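Local coordinates for protein transcriptional activator II (Enterobacteria phage lambda, PDB 1ZS4) that activates transcription from phage promoters as a DNA-binding homotetramer, switching on the repressor and integrase genes so that the virus can enter its latent state, at residues S39-S42 and R43-D47; R13-S16 and A17-K21; D65-M68 and A69-A72. One frame throughout, in Å; residues are numbered along the deposited sequence.

Contact 1 (S39-S42 and R43-D47); sequences SQIS and RWKRD. With nucleotides of chain B; nucleotides of chain A.
Trp44 lays one face of its indole over the main chain of Gln40, one turn earlier in helix 38-47, and Ile41 comes at the ring obliquely, its CD1 3.9 Å from Trp44 CE3. Trp44 CG sits anti to the carbonyl carbon (chi1 -72°), which carries the ring back along the helix and brings NE1 to the DNA backbone. There the N-H of Trp44 NE1 runs almost straight (173°) to OP2 of DC17 of chain B, 3.0 Å away, with the phosphate in the plane of the ring. On the other strand two side chains grip one phosphate oxygen: Ser42 OG and Lys45 NZ each donate to OP2 of DT8 of chain A at 2.8 Å, and Lys45 NZ also bonds to Thr27 OG1.

Helix 38-47 thus behaves as the recognition helix of a helix-turn-helix, the motif predicted for residues 27-46, and Ile41 packs inward onto Thr30 and Ala31 of helix 27-34. The outward side of the helix reads bases. Arg43, extended from CG to NE, spreads one guanidinium face over the DT9 base of chain A, whose C6 lies 3.3 Å from Arg43 NH2, while that same nitrogen bonds to a guanine N7. Gln40 NE2 bonds to a guanine N7, and Ser39 OG to a cytosine N4. A single water ties the three readers together, lying 2.7 Å from Gln40 OE1, to which it probably donates, accepting from Arg43 NH1 at 2.8 Å and bonding to Ser39 OG.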
# COMPACT_ATOMS: atom_id res chain seq x y z
N SER C 39 -5.39 -28.81 7.08
CA SER C 39 -5.26 -28.25 8.42
C SER C 39 -5.23 -26.72 8.34
O SER C 39 -5.65 -26.04 9.29
CB SER C 39 -4.00 -28.78 9.14
OG SER C 39 -2.77 -28.41 8.51
N GLN C 40 -4.77 -26.19 7.21
CA GLN C 40 -4.73 -24.75 7.03
C GLN C 40 -6.15 -24.23 6.76
O GLN C 40 -6.59 -23.26 7.38
CB GLN C 40 -3.79 -24.36 5.88
CG GLN C 40 -2.40 -23.89 6.36
CD GLN C 40 -1.85 -24.75 7.49
OE1 GLN C 40 -2.06 -24.45 8.67
NE2 GLN C 40 -1.14 -25.83 7.13
N ILE C 41 -6.87 -24.87 5.84
CA ILE C 41 -8.23 -24.40 5.57
C ILE C 41 -9.02 -24.45 6.88
O ILE C 41 -9.75 -23.51 7.23
CB ILE C 41 -8.94 -25.25 4.48
CG1 ILE C 41 -8.17 -25.14 3.16
CG2 ILE C 41 -10.41 -24.80 4.30
CD1 ILE C 41 -7.94 -23.70 2.72
N SER C 42 -8.83 -25.54 7.63
CA SER C 42 -9.51 -25.71 8.91
C SER C 42 -9.20 -24.55 9.85
O SER C 42 -10.10 -23.91 10.41
CB SER C 42 -9.07 -27.04 9.55
OG SER C 42 -9.76 -27.29 10.76
N ARG C 43 -7.91 -24.25 10.02
CA ARG C 43 -7.51 -23.18 10.92
C ARG C 43 -7.89 -21.79 10.43
O ARG C 43 -8.20 -20.92 11.24
CB ARG C 43 -6.01 -23.28 11.22
CG ARG C 43 -5.74 -24.42 12.21
CD ARG C 43 -4.27 -24.77 12.46
NE ARG C 43 -4.20 -25.59 13.68
CZ ARG C 43 -3.66 -26.80 13.77
NH1 ARG C 43 -3.10 -27.37 12.71
NH2 ARG C 43 -3.70 -27.44 14.94
N TRP C 44 -7.90 -21.59 9.11
CA TRP C 44 -8.26 -20.29 8.56
C TRP C 44 -9.70 -19.93 8.93
O TRP C 44 -10.02 -18.75 9.08
CB TRP C 44 -8.12 -20.27 7.03
CG TRP C 44 -6.70 -20.27 6.48
CD1 TRP C 44 -5.54 -20.37 7.19
CD2 TRP C 44 -6.34 -20.23 5.10
NE1 TRP C 44 -4.46 -20.42 6.32
CE2 TRP C 44 -4.92 -20.33 5.03
CE3 TRP C 44 -7.07 -20.11 3.90
CZ2 TRP C 44 -4.22 -20.33 3.81
CZ3 TRP C 44 -6.38 -20.11 2.69
CH2 TRP C 44 -4.96 -20.22 2.66
N LYS C 45 -10.57 -20.93 9.09
CA LYS C 45 -11.97 -20.67 9.47
C LYS C 45 -12.03 -19.87 10.76
O LYS C 45 -12.94 -19.06 10.97
CB LYS C 45 -12.71 -22.00 9.67
CG LYS C 45 -12.77 -22.87 8.43
CD LYS C 45 -13.39 -24.22 8.75
CE LYS C 45 -13.39 -25.12 7.54
NZ LYS C 45 -13.78 -26.55 7.86
N ARG C 46 -11.05 -20.10 11.62
CA ARG C 46 -10.96 -19.44 12.92
C ARG C 46 -10.08 -18.21 12.90
O ARG C 46 -10.43 -17.16 13.43
CB ARG C 46 -10.39 -20.43 13.94
CG ARG C 46 -10.10 -19.85 15.34
CD ARG C 46 -9.25 -20.85 16.14
NE ARG C 46 -7.92 -20.93 15.55
CZ ARG C 46 -7.08 -21.95 15.70
NH1 ARG C 46 -7.43 -23.01 16.44
NH2 ARG C 46 -5.90 -21.91 15.10
N ASP C 47 -8.93 -18.34 12.25
CA ASP C 47 -7.93 -17.29 12.22
C ASP C 47 -8.08 -16.18 11.20
O ASP C 47 -7.60 -15.07 11.44
CB ASP C 47 -6.54 -17.92 12.03
CG ASP C 47 -6.17 -18.86 13.16
OD1 ASP C 47 -6.71 -18.70 14.28
OD2 ASP C 47 -5.32 -19.76 12.93
P DC B 17 -0.60 -20.38 6.22
OP1 DC B 17 -1.01 -20.06 4.84
OP2 DC B 17 -1.62 -20.53 7.29
O5' DC B 17 0.11 -21.78 6.07
C5' DC B 17 1.26 -22.03 6.78
C4' DC B 17 2.19 -22.92 6.01
O4' DC B 17 3.10 -23.25 7.07
C3' DC B 17 1.52 -24.23 5.59
O3' DC B 17 1.88 -24.85 4.34
C2' DC B 17 1.70 -25.13 6.77
C1' DC B 17 2.92 -24.60 7.48
N1 DC B 17 2.55 -24.57 8.89
C2 DC B 17 3.27 -25.34 9.77
O2 DC B 17 4.25 -25.97 9.32
N3 DC B 17 2.90 -25.40 11.06
C4 DC B 17 1.84 -24.70 11.48
N4 DC B 17 1.50 -24.78 12.77
C5 DC B 17 1.08 -23.89 10.60
C6 DC B 17 1.47 -23.84 9.33
P DT A 9 -10.40 -28.29 16.96
OP1 DT A 9 -11.20 -28.21 18.21
OP2 DT A 9 -10.10 -27.06 16.21
O5' DT A 9 -9.02 -29.02 17.31
C5' DT A 9 -9.06 -30.35 17.81
C4' DT A 9 -7.69 -30.88 18.15
O4' DT A 9 -7.03 -31.40 16.96
C3' DT A 9 -6.72 -29.84 18.72
O3' DT A 9 -5.83 -30.55 19.58
C2' DT A 9 -6.00 -29.34 17.47
C1' DT A 9 -5.87 -30.63 16.68
N1 DT A 9 -5.67 -30.58 15.22
C2 DT A 9 -4.93 -31.59 14.63
O2 DT A 9 -4.41 -32.50 15.26
N3 DT A 9 -4.82 -31.50 13.27
C4 DT A 9 -5.36 -30.54 12.45
O4 DT A 9 -5.19 -30.62 11.24
C5 DT A 9 -6.11 -29.51 13.13
C7 DT A 9 -6.73 -28.41 12.31
C6 DT A 9 -6.23 -29.57 14.46
P DT A 8 -13.14 -28.51 10.73
OP1 DT A 8 -14.18 -27.67 11.38
OP2 DT A 8 -12.24 -27.90 9.73
O5' DT A 8 -12.30 -29.18 11.91
C5' DT A 8 -12.98 -29.95 12.88
C4' DT A 8 -12.11 -30.33 14.06
O4' DT A 8 -11.16 -31.36 13.69
C3' DT A 8 -11.26 -29.20 14.63
O3' DT A 8 -11.14 -29.38 16.06
C2' DT A 8 -9.93 -29.35 13.89
C1' DT A 8 -9.83 -30.87 13.78
N1 DT A 8 -9.01 -31.48 12.69
C2 DT A 8 -8.18 -32.53 13.02
O2 DT A 8 -8.04 -32.96 14.17
N3 DT A 8 -7.49 -33.08 11.96
C4 DT A 8 -7.55 -32.68 10.65
O4 DT A 8 -6.88 -33.26 9.80
C5 DT A 8 -8.42 -31.56 10.37
C7 DT A 8 -8.51 -31.07 8.95
C6 DT A 8 -9.11 -31.02 11.38
O HOH W 1 -1.81 -26.44 10.43

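Contact 2 (R13-S16 and A17-K21); sequences RIES and ALLNK
Ile14 and Leu18 run alongside each other in the same direction, with CG2 of Ile14 3.9 Å from CD1 of Leu18. They sit one turn apart on helix 7-25, the first and longest helix of this all-helical DNA-binding protein, and form the tightly packed side of the turn. Ile14 CG2 stands anti to its own backbone nitrogen, and Leu18 CG, anti to its carbonyl carbon (chi1 -71°), folds back along the helix to meet it. Both side chains are buried: Trp61 of the second subunit packs on Ile14, Ala17 and Leu18, and Ser53 of helix 49-59 touches Leu18 from within the chain. This stripe is therefore part of a subunit interface.

A second pair runs alongside but is less enclosed. The aliphatic part of Glu15 rests against Leu19, Glu15 CG to Leu19 CD1 3.8 Å, and the glutamate is also touched by Ile49, Pro50 and Ser53 of helix 49-59.

Around the helix the packing gives way to solvent. Ser16 and Asn20 are exposed, and what joins them is main chain, Asn20 N donating to Ser16 O at 2.9 Å. Arg13 is exposed as well, yet its guanidinium is held by two carboxylates of its own chain: NE by Glu10 and NH2 by Glu60. Lys21 instead turns its amine to the second subunit and donates to the carbonyl oxygen of Leu59 there.

Regular i to i+4 bonds run beneath both sides. In the buried stripe, Leu18 N reaches Ile14 O at 2.8 Å, and that same oxygen lies against the leucine branch point, 3.3 Å from Leu18 CG.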
# COMPACT_ATOMS: atom_id res chain seq x y z
N ARG C 13 -23.14 -12.23 8.00
CA ARG C 13 -23.80 -12.86 6.84
C ARG C 13 -22.77 -13.46 5.86
O ARG C 13 -22.96 -14.56 5.33
CB ARG C 13 -24.66 -11.86 6.08
CG ARG C 13 -25.39 -12.50 4.90
CD ARG C 13 -26.16 -11.47 4.07
NE ARG C 13 -25.25 -10.67 3.26
CZ ARG C 13 -24.60 -11.13 2.19
NH1 ARG C 13 -24.78 -12.39 1.81
NH2 ARG C 13 -23.78 -10.34 1.51
N ILE C 14 -21.70 -12.70 5.63
CA ILE C 14 -20.65 -13.13 4.72
C ILE C 14 -19.86 -14.30 5.32
O ILE C 14 -19.56 -15.27 4.61
CB ILE C 14 -19.71 -11.92 4.38
CG1 ILE C 14 -20.48 -10.92 3.51
CG2 ILE C 14 -18.45 -12.40 3.65
CD1 ILE C 14 -19.87 -9.52 3.40
N GLU C 15 -19.56 -14.24 6.61
CA GLU C 15 -18.81 -15.33 7.23
C GLU C 15 -19.62 -16.61 7.12
O GLU C 15 -19.07 -17.67 6.81
CB GLU C 15 -18.51 -15.03 8.71
CG GLU C 15 -17.97 -16.25 9.46
CD GLU C 15 -17.35 -15.86 10.78
OE1 GLU C 15 -16.17 -15.43 10.77
OE2 GLU C 15 -18.02 -15.96 11.83
N SER C 16 -20.93 -16.52 7.34
CA SER C 16 -21.78 -17.70 7.25
C SER C 16 -21.74 -18.27 5.84
O SER C 16 -21.60 -19.49 5.65
CB SER C 16 -23.23 -17.35 7.64
OG SER C 16 -24.07 -18.48 7.41
N ALA C 17 -21.86 -17.39 4.84
CA ALA C 17 -21.84 -17.81 3.44
C ALA C 17 -20.51 -18.46 3.07
O ALA C 17 -20.47 -19.47 2.37
CB ALA C 17 -22.10 -16.63 2.52
N LEU C 18 -19.41 -17.84 3.50
CA LEU C 18 -18.10 -18.38 3.19
C LEU C 18 -17.88 -19.74 3.85
O LEU C 18 -17.45 -20.67 3.19
CB LEU C 18 -17.00 -17.41 3.65
CG LEU C 18 -16.84 -16.12 2.85
CD1 LEU C 18 -15.82 -15.24 3.57
CD2 LEU C 18 -16.42 -16.42 1.41
N LEU C 19 -18.19 -19.85 5.13
CA LEU C 19 -17.98 -21.12 5.83
C LEU C 19 -18.86 -22.20 5.20
O LEU C 19 -18.43 -23.35 5.09
CB LEU C 19 -18.28 -20.98 7.32
CG LEU C 19 -17.25 -20.14 8.09
CD1 LEU C 19 -17.67 -20.00 9.54
CD2 LEU C 19 -15.87 -20.80 7.99
N ASN C 20 -20.07 -21.85 4.78
CA ASN C 20 -20.94 -22.85 4.15
C ASN C 20 -20.39 -23.30 2.79
O ASN C 20 -20.49 -24.47 2.43
CB ASN C 20 -22.36 -22.32 3.99
CG ASN C 20 -23.29 -23.34 3.34
OD1 ASN C 20 -23.51 -24.43 3.90
ND2 ASN C 20 -23.82 -23.01 2.16
N LYS C 21 -19.80 -22.37 2.04
CA LYS C 21 -19.24 -22.73 0.73
C LYS C 21 -18.08 -23.70 0.93
O LYS C 21 -17.94 -24.68 0.19
CB LYS C 21 -18.79 -21.47 -0.02
CG LYS C 21 -19.95 -20.77 -0.73
CD LYS C 21 -19.51 -19.43 -1.31
CE LYS C 21 -20.52 -18.86 -2.31
NZ LYS C 21 -20.36 -19.46 -3.68

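Contact 3 (D65-M68 and A69-A72); sequences DDDM and ARLA
Ala69 begins the second turn of helix 65-78 by donating its N-H to Asp65 O at 2.9 Å, while its CB rests 3.6 Å from that same oxygen. Arg70 follows, its nitrogen bound more loosely to Asp66 O at 3.2 Å. Its chain bends at chi3 (-59°), bringing the guanidinium back beside Asp67. The two groups cross with their planes 53° apart, and Asp67 OD2 stays 4.1 Å from Arg70 NH1, well out of the guanidinium plane, so any attraction is probably electrostatic, without a directed hydrogen bond.

Three aspartates in the first turn of a helix put negative charge at its amino end, which probably suits the helix dipole. This helix also meets other subunits of the homotetramer: the carboxylate of Asp65 lies within long, weak charge range of Arg70 of the second subunit. Leu71 comes next, buried, its CG 3.4 Å from Asp67 O and its side chain packed on Met24 of the second subunit and Met68 of the third. Ala72 then donates to Met68 O at 2.9 Å; both it and the doubly bent side chain of Met68 pack on Gln74 of the second subunit.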
# COMPACT_ATOMS: atom_id res chain seq x y z
N ASP C 65 -19.56 9.86 -2.51
CA ASP C 65 -19.13 10.95 -3.39
C ASP C 65 -17.97 11.81 -2.88
O ASP C 65 -17.00 12.04 -3.61
CB ASP C 65 -20.30 11.89 -3.72
CG ASP C 65 -21.40 11.22 -4.52
OD1 ASP C 65 -21.12 10.25 -5.25
OD2 ASP C 65 -22.55 11.70 -4.41
N ASP C 66 -18.06 12.30 -1.65
CA ASP C 66 -17.00 13.13 -1.08
C ASP C 66 -15.65 12.43 -1.17
O ASP C 66 -14.65 13.02 -1.57
CB ASP C 66 -17.25 13.45 0.40
CG ASP C 66 -18.31 14.51 0.61
OD1 ASP C 66 -18.31 15.51 -0.14
OD2 ASP C 66 -19.14 14.35 1.53
N ASP C 67 -15.64 11.17 -0.75
CA ASP C 67 -14.42 10.37 -0.76
C ASP C 67 -13.90 10.11 -2.18
O ASP C 67 -12.68 10.16 -2.41
CB ASP C 67 -14.68 9.03 -0.05
CG ASP C 67 -14.91 9.21 1.44
OD1 ASP C 67 -15.38 8.25 2.09
OD2 ASP C 67 -14.61 10.31 1.97
N MET C 68 -14.81 9.84 -3.11
CA MET C 68 -14.43 9.59 -4.50
C MET C 68 -13.82 10.84 -5.13
O MET C 68 -12.85 10.75 -5.89
CB MET C 68 -15.63 9.14 -5.33
CG MET C 68 -15.31 8.78 -6.79
SD MET C 68 -13.91 7.62 -7.04
CE MET C 68 -14.69 6.07 -6.60
N ALA C 69 -14.38 12.00 -4.82
CA ALA C 69 -13.85 13.25 -5.38
C ALA C 69 -12.43 13.48 -4.87
O ALA C 69 -11.55 13.94 -5.61
CB ALA C 69 -14.74 14.43 -5.00
N ARG C 70 -12.21 13.15 -3.60
CA ARG C 70 -10.91 13.32 -2.97
C ARG C 70 -9.89 12.39 -3.61
O ARG C 70 -8.76 12.79 -3.86
CB ARG C 70 -11.04 13.04 -1.47
CG ARG C 70 -9.76 13.15 -0.66
CD ARG C 70 -10.17 13.19 0.81
NE ARG C 70 -11.05 14.33 1.03
CZ ARG C 70 -11.97 14.42 1.99
NH1 ARG C 70 -12.14 13.42 2.85
NH2 ARG C 70 -12.70 15.52 2.09
N LEU C 71 -10.29 11.15 -3.85
CA LEU C 71 -9.40 10.18 -4.49
C LEU C 71 -9.09 10.64 -5.91
O LEU C 71 -7.95 10.59 -6.36
CB LEU C 71 -10.06 8.80 -4.54
CG LEU C 71 -10.18 8.01 -3.24
CD1 LEU C 71 -11.11 6.83 -3.44
CD2 LEU C 71 -8.80 7.53 -2.84
N ALA C 72 -10.11 11.10 -6.63
CA ALA C 72 -9.90 11.54 -8.00
C ALA C 72 -8.91 12.70 -8.06
O ALA C 72 -8.09 12.77 -8.98
CB ALA C 72 -11.23 11.93 -8.64

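In the fold
Along the chain the order is contact 2 on helix 7-25, contact 1 on helix 38-47 and contact 3 on helix 65-78, one closing before the next opens. Contacts 1 and 2 are neighbours, their centres 14 Å apart, and they touch where Lys45 CG packs 3.8 Å from Leu19 CD2, so the recognition helix leans on the first helix. Contact 3 stands apart across the centre of the chain, its centre 37 Å from that of contact 1 and 31 Å from that of contact 2. All three meet the second subunit, and 65-72 also the third. The DNA-reading helix and the helix meeting two other subunits thus lie far apart, consistent with a homotetramer that binds DNA.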